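Local coordinates for protein probable acetyltransferase (Pseudomonas aeruginosa PAO1, PDB 2EUI) that is of unproven function but probably transfers an acyl group, most likely acetyl, to an unidentified acceptor, at residues R41-L51 against L61-S69. Sequence-based numbering, arbitrary orientation.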
ATOM      1  N   ARG A  41       3.979  -0.929 -14.068  1.00 24.20           N
ATOM      2  CA  ARG A  41       3.254   0.102 -13.333  1.00 24.20           C
ATOM      3  C   ARG A  41       2.633   1.132 -14.258  1.00 24.06           C
ATOM      4  O   ARG A  41       1.452   1.454 -14.123  1.00 24.66           O
ATOM      5  CB  ARG A  41       4.183   0.778 -12.315  1.00 24.59           C
ATOM      6  CG  ARG A  41       3.729   0.573 -10.872  1.00 24.95           C
ATOM      7  CD  ARG A  41       3.308  -0.870 -10.620  1.00 22.57           C
ATOM      8  NE  ARG A  41       4.470  -1.738 -10.524  1.00 19.70           N
ATOM      9  CZ  ARG A  41       4.459  -3.047 -10.750  1.00 19.58           C
ATOM     10  NH1 ARG A  41       3.342  -3.672 -11.103  1.00 18.13           N
ATOM     11  NH2 ARG A  41       5.576  -3.741 -10.611  1.00 18.96           N
ATOM     12  N   LEU A  42       3.426   1.654 -15.192  1.00 23.20           N
ATOM     13  CA  LEU A  42       2.912   2.621 -16.152  1.00 22.10           C
ATOM     14  C   LEU A  42       1.867   1.934 -17.016  1.00 21.41           C
ATOM     15  O   LEU A  42       0.723   2.367 -17.088  1.00 21.30           O
ATOM     16  CB  LEU A  42       4.032   3.162 -17.052  1.00 21.59           C
ATOM     17  CG  LEU A  42       4.981   4.209 -16.460  1.00 21.63           C
ATOM     18  CD1 LEU A  42       6.108   4.510 -17.431  1.00 21.55           C
ATOM     19  CD2 LEU A  42       4.193   5.463 -16.154  1.00 21.90           C
ATOM     20  N   ARG A  43       2.259   0.838 -17.648  1.00 21.47           N
ATOM     21  CA  ARG A  43       1.360   0.090 -18.521  1.00 24.17           C
ATOM     22  C   ARG A  43       0.048  -0.380 -17.864  1.00 24.24           C
ATOM     23  O   ARG A  43      -1.023  -0.252 -18.461  1.00 24.57           O
ATOM     24  CB  ARG A  43       2.112  -1.102 -19.128  1.00 24.54           C
ATOM     25  CG  ARG A  43       1.383  -1.823 -20.246  1.00 25.89           C
ATOM     26  CD  ARG A  43       2.225  -2.962 -20.805  1.00 26.83           C
ATOM     27  NE  ARG A  43       3.328  -2.506 -21.654  1.00 27.99           N
ATOM     28  CZ  ARG A  43       3.184  -2.109 -22.917  1.00 28.73           C
ATOM     29  NH1 ARG A  43       1.982  -2.110 -23.476  1.00 28.22           N
ATOM     30  NH2 ARG A  43       4.238  -1.722 -23.622  1.00 27.75           N
ATOM     31  N   ARG A  44       0.120  -0.913 -16.647  1.00 24.39           N
ATOM     32  CA  ARG A  44      -1.087  -1.388 -15.967  1.00 25.86           C
ATOM     33  C   ARG A  44      -1.799  -0.278 -15.213  1.00 26.48           C
ATOM     34  O   ARG A  44      -2.889  -0.481 -14.691  1.00 25.74           O
ATOM     35  CB  ARG A  44      -0.750  -2.526 -14.996  1.00 25.07           C
ATOM     36  CG  ARG A  44      -0.117  -3.722 -15.665  1.00 23.38           C
ATOM     37  CD  ARG A  44       0.313  -4.816 -14.695  1.00 22.74           C
ATOM     38  NE  ARG A  44       1.256  -5.708 -15.369  1.00 23.18           N
ATOM     39  CZ  ARG A  44       1.752  -6.829 -14.858  1.00 22.93           C
ATOM     40  NH1 ARG A  44       1.397  -7.230 -13.645  1.00 23.49           N
ATOM     41  NH2 ARG A  44       2.619  -7.542 -15.561  1.00 22.19           N
ATOM     42  N   LYS A  45      -1.177   0.893 -15.161  1.00 28.41           N
ATOM     43  CA  LYS A  45      -1.752   2.034 -14.457  1.00 28.60           C
ATOM     44  C   LYS A  45      -2.001   1.679 -12.998  1.00 27.04           C
ATOM     45  O   LYS A  45      -3.073   1.932 -12.457  1.00 27.16           O
ATOM     46  CB  LYS A  45      -3.054   2.469 -15.138  1.00 28.86           C
ATOM     47  CG  LYS A  45      -2.827   2.997 -16.549  1.00 32.23           C
ATOM     48  CD  LYS A  45      -4.106   3.478 -17.214  1.00 35.18           C
ATOM     49  CE  LYS A  45      -4.993   2.314 -17.634  1.00 36.86           C
ATOM     50  NZ  LYS A  45      -6.237   2.794 -18.306  1.00 38.88           N
ATOM     51  N   GLU A  46      -0.986   1.101 -12.367  1.00 25.95           N
ATOM     52  CA  GLU A  46      -1.070   0.682 -10.973  1.00 26.18           C
ATOM     53  C   GLU A  46      -0.502   1.706 -10.004  1.00 25.24           C
ATOM     54  O   GLU A  46      -0.496   1.492  -8.792  1.00 25.17           O
ATOM     55  CB  GLU A  46      -0.327  -0.636 -10.781  1.00 28.02           C
ATOM     56  CG  GLU A  46      -0.745  -1.726 -11.737  1.00 30.42           C
ATOM     57  CD  GLU A  46      -0.104  -3.033 -11.386  1.00 33.00           C
ATOM     58  OE1 GLU A  46       1.120  -3.029 -11.144  1.00 34.08           O
ATOM     59  OE2 GLU A  46      -0.820  -4.058 -11.350  1.00 35.33           O
ATOM     60  N   SER A  47      -0.012   2.814 -10.535  1.00 24.26           N
ATOM     61  CA  SER A  47       0.542   3.858  -9.693  1.00 23.50           C
ATOM     62  C   SER A  47       0.485   5.159 -10.453  1.00 24.27           C
ATOM     63  O   SER A  47       0.289   5.165 -11.666  1.00 26.11           O
ATOM     64  CB  SER A  47       1.995   3.556  -9.342  1.00 21.22           C
ATOM     65  OG  SER A  47       2.837   3.866 -10.433  1.00 18.89           O
ATOM     66  N   VAL A  48       0.637   6.258  -9.727  1.00 24.44           N
ATOM     67  CA  VAL A  48       0.644   7.577 -10.328  1.00 23.58           C
ATOM     68  C   VAL A  48       2.063   8.073 -10.122  1.00 23.56           C
ATOM     69  O   VAL A  48       2.542   8.134  -8.990  1.00 22.55           O
ATOM     70  CB  VAL A  48      -0.331   8.546  -9.620  1.00 23.74           C
ATOM     71  CG1 VAL A  48      -0.269   9.916 -10.271  1.00 23.93           C
ATOM     72  CG2 VAL A  48      -1.735   8.003  -9.674  1.00 23.54           C
ATOM     73  N   ILE A  49       2.731   8.398 -11.220  1.00 22.61           N
ATOM     74  CA  ILE A  49       4.097   8.899 -11.185  1.00 22.44           C
ATOM     75  C   ILE A  49       4.131  10.337 -11.694  1.00 22.28           C
ATOM     76  O   ILE A  49       3.785  10.599 -12.841  1.00 23.51           O
ATOM     77  CB  ILE A  49       5.013   8.031 -12.077  1.00 23.39           C
ATOM     78  CG1 ILE A  49       5.181   6.653 -11.435  1.00 22.82           C
ATOM     79  CG2 ILE A  49       6.361   8.735 -12.324  1.00 23.43           C
ATOM     80  CD1 ILE A  49       6.010   5.695 -12.248  1.00 21.11           C
ATOM     81  N   TYR A  50       4.538  11.272 -10.842  1.00 21.49           N
ATOM     82  CA  TYR A  50       4.625  12.664 -11.264  1.00 21.60           C
ATOM     83  C   TYR A  50       6.062  12.981 -11.646  1.00 20.85           C
ATOM     84  O   TYR A  50       6.998  12.540 -10.987  1.00 18.63           O
ATOM     85  CB  TYR A  50       4.156  13.611 -10.155  1.00 23.43           C
ATOM     86  CG  TYR A  50       2.679  13.534  -9.870  1.00 26.17           C
ATOM     87  CD1 TYR A  50       1.740  13.798 -10.868  1.00 28.11           C
ATOM     88  CD2 TYR A  50       2.215  13.155  -8.612  1.00 28.47           C
ATOM     89  CE1 TYR A  50       0.372  13.679 -10.621  1.00 29.22           C
ATOM     90  CE2 TYR A  50       0.850  13.033  -8.352  1.00 30.42           C
ATOM     91  CZ  TYR A  50      -0.064  13.294  -9.360  1.00 30.41           C
ATOM     92  OH  TYR A  50      -1.410  13.146  -9.108  1.00 31.86           O
ATOM     93  N   LEU A  51       6.214  13.740 -12.726  1.00 21.28           N
ATOM     94  CA  LEU A  51       7.520  14.128 -13.240  1.00 23.30           C
ATOM     95  C   LEU A  51       7.700  15.639 -13.238  1.00 25.22           C
ATOM     96  O   LEU A  51       6.858  16.366 -13.769  1.00 25.80           O
ATOM     97  CB  LEU A  51       7.699  13.632 -14.684  1.00 21.66           C
ATOM     98  CG  LEU A  51       7.537  12.139 -14.970  1.00 20.21           C
ATOM     99  CD1 LEU A  51       7.631  11.862 -16.473  1.00 18.83           C
ATOM    100  CD2 LEU A  51       8.593  11.375 -14.197  1.00 19.28           C
ATOM    101  N   LEU A  61      13.975  16.495 -13.766  1.00 32.54           N
ATOM    102  CA  LEU A  61      14.673  17.084 -12.620  1.00 30.85           C
ATOM    103  C   LEU A  61      14.408  16.255 -11.385  1.00 31.32           C
ATOM    104  O   LEU A  61      15.189  16.252 -10.428  1.00 32.20           O
ATOM    105  CB  LEU A  61      14.185  18.514 -12.384  1.00 28.83           C
ATOM    106  CG  LEU A  61      14.189  19.426 -13.621  1.00 28.48           C
ATOM    107  CD1 LEU A  61      13.281  20.598 -13.371  1.00 27.58           C
ATOM    108  CD2 LEU A  61      15.605  19.882 -13.951  1.00 26.16           C
ATOM    109  N   GLY A  62      13.288  15.549 -11.410  1.00 30.79           N
ATOM    110  CA  GLY A  62      12.929  14.714 -10.283  1.00 31.16           C
ATOM    111  C   GLY A  62      11.616  14.007 -10.556  1.00 30.52           C
ATOM    112  O   GLY A  62      10.949  14.272 -11.561  1.00 29.71           O
ATOM    113  N   PHE A  63      11.237  13.096  -9.673  1.00 27.38           N
ATOM    114  CA  PHE A  63       9.995  12.400  -9.885  1.00 26.84           C
ATOM    115  C   PHE A  63       9.398  11.932  -8.567  1.00 25.75           C
ATOM    116  O   PHE A  63      10.065  11.889  -7.538  1.00 25.03           O
ATOM    117  CB  PHE A  63      10.214  11.220 -10.831  1.00 25.29           C
ATOM    118  CG  PHE A  63      10.905  10.068 -10.190  1.00 24.70           C
ATOM    119  CD1 PHE A  63      10.182   9.112  -9.488  1.00 23.32           C
ATOM    120  CD2 PHE A  63      12.286   9.971 -10.220  1.00 24.29           C
ATOM    121  CE1 PHE A  63      10.830   8.083  -8.823  1.00 22.99           C
ATOM    122  CE2 PHE A  63      12.940   8.938  -9.554  1.00 23.52           C
ATOM    123  CZ  PHE A  63      12.213   7.996  -8.856  1.00 22.42           C
ATOM    124  N   CYS A  64       8.129  11.563  -8.625  1.00 27.26           N
ATOM    125  CA  CYS A  64       7.406  11.114  -7.451  1.00 27.65           C
ATOM    126  C   CYS A  64       6.493   9.926  -7.804  1.00 24.36           C
ATOM    127  O   CYS A  64       5.995   9.831  -8.923  1.00 23.99           O
ATOM    128  CB  CYS A  64       6.598  12.306  -6.924  1.00 28.85           C
ATOM    129  SG  CYS A  64       5.404  11.922  -5.679  1.00 36.07           S
ATOM    130  N   GLN A  65       6.304   9.006  -6.865  1.00 20.23           N
ATOM    131  CA  GLN A  65       5.418   7.871  -7.120  1.00 21.32           C
ATOM    132  C   GLN A  65       4.519   7.542  -5.934  1.00 20.74           C
ATOM    133  O   GLN A  65       4.959   7.477  -4.781  1.00 21.56           O
ATOM    134  CB  GLN A  65       6.194   6.609  -7.536  1.00 18.88           C
ATOM    135  CG  GLN A  65       5.289   5.450  -7.967  1.00 15.02           C
ATOM    136  CD  GLN A  65       6.062   4.290  -8.601  1.00 16.65           C
ATOM    137  OE1 GLN A  65       7.068   3.812  -8.054  1.00 16.96           O
ATOM    138  NE2 GLN A  65       5.586   3.829  -9.754  1.00 12.81           N
ATOM    139  N   LEU A  66       3.242   7.356  -6.236  1.00 20.52           N
ATOM    140  CA  LEU A  66       2.272   7.023  -5.218  1.00 21.49           C
ATOM    141  C   LEU A  66       1.535   5.782  -5.667  1.00 21.16           C
ATOM    142  O   LEU A  66       1.363   5.559  -6.863  1.00 21.74           O
ATOM    143  CB  LEU A  66       1.273   8.172  -5.029  1.00 23.06           C
ATOM    144  CG  LEU A  66       1.801   9.561  -4.647  1.00 23.14           C
ATOM    145  CD1 LEU A  66       2.288  10.305  -5.877  1.00 24.44           C
ATOM    146  CD2 LEU A  66       0.692  10.337  -4.003  1.00 24.09           C
ATOM    147  N   TYR A  67       1.123   4.960  -4.708  1.00 20.78           N
ATOM    148  CA  TYR A  67       0.355   3.757  -5.020  1.00 20.37           C
ATOM    149  C   TYR A  67      -1.054   3.917  -4.479  1.00 19.69           C
ATOM    150  O   TYR A  67      -1.246   4.234  -3.309  1.00 18.65           O
ATOM    151  CB  TYR A  67       0.993   2.510  -4.407  1.00 21.25           C
ATOM    152  CG  TYR A  67       2.378   2.224  -4.919  1.00 22.59           C
ATOM    153  CD1 TYR A  67       2.664   2.293  -6.285  1.00 23.18           C
ATOM    154  CD2 TYR A  67       3.415   1.902  -4.043  1.00 22.37           C
ATOM    155  CE1 TYR A  67       3.952   2.053  -6.765  1.00 24.04           C
ATOM    156  CE2 TYR A  67       4.706   1.660  -4.512  1.00 22.17           C
ATOM    157  CZ  TYR A  67       4.967   1.738  -5.873  1.00 23.57           C
ATOM    158  OH  TYR A  67       6.230   1.482  -6.350  1.00 23.96           O
ATOM    159  N   PRO A  68      -2.062   3.702  -5.332  1.00 19.30           N
ATOM    160  CA  PRO A  68      -3.470   3.818  -4.942  1.00 20.40           C
ATOM    161  C   PRO A  68      -3.878   2.739  -3.931  1.00 21.15           C
ATOM    162  O   PRO A  68      -3.504   1.575  -4.076  1.00 20.02           O
ATOM    163  CB  PRO A  68      -4.198   3.660  -6.267  1.00 18.21           C
ATOM    164  CG  PRO A  68      -3.331   2.667  -6.978  1.00 17.98           C
ATOM    165  CD  PRO A  68      -1.945   3.212  -6.716  1.00 18.81           C
ATOM    166  N   SER A  69      -4.627   3.129  -2.902  1.00 21.79           N
ATOM    167  CA  SER A  69      -5.090   2.182  -1.893  1.00 22.71           C
ATOM    168  C   SER A  69      -6.446   2.593  -1.322  1.00 22.51           C
ATOM    169  O   SER A  69      -7.040   3.563  -1.779  1.00 22.65           O
ATOM    170  CB  SER A  69      -4.067   2.045  -0.762  1.00 22.93           C
ATOM    171  OG  SER A  69      -4.347   0.886   0.016  1.00 22.79           O
TER
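Val-48 and Leu-66 grip each other through two backbone hydrogen bonds, Val-48 N to Leu-66 O at 3.0 Å and Leu-66 N to Val-48 O at 2.9 Å, both nearly straight (163° and 164° at the hydrogens). Tyr-50 and Cys-64 repeat the exchange; its Tyr-50 N to Cys-64 O bond is more bent, 141° at the hydrogen. These are the hydrogen-bonded pairs of an antiparallel hairpin; Ile-49 with Gln-65 and Leu-51 with Phe-63 are the non-hydrogen-bonded ones. Just before strand 48-53 begins, CB of Ser-47 meets the edge of the Tyr-67 ring, 3.4 Å from CD1. The Tyr-67 hydroxyl reaches Ser-72 of the second subunit. Nearby, Arg-41 NH1 is paired with Glu-46 OE1 across the Schellman motif that ends helix 31-44, a salt bridge modelled too short for its geometry to be trusted, while Arg-41 also makes cation-pi contacts with Phe-37 and with Phe-70 of the second subunit.

On the face shared by Ile-49 and Gln-65, the glutamine chain, CG anti to its own backbone N (chi1 -173°), runs extended past Ile-49, its CG 3.7 Å from Ile-49 CG1. Further along this face Leu-51 CD2 lies 3.7 Å from Phe-63 CB, and Leu-14 of helix 11-24 packs on Ile-49, Leu-51 and Phe-63. On the reverse face, Leu-66 CD1 approaches the Tyr-50 ring obliquely, 4.0 Å from CD2, while Val-48 CG1 lies over one ring face toward the rim; helix 92-109 packs against Tyr-50, with His-102 edge-to-face to it. The backbone bonds thus fix the register of two adjacent inner strands of the GNAT sheet, whose apolar groups meet a helix on each face, whereas the polar and aromatic groups around Arg-41 and Tyr-67 tie the hairpin, and the helix end before it, to the dimer interface.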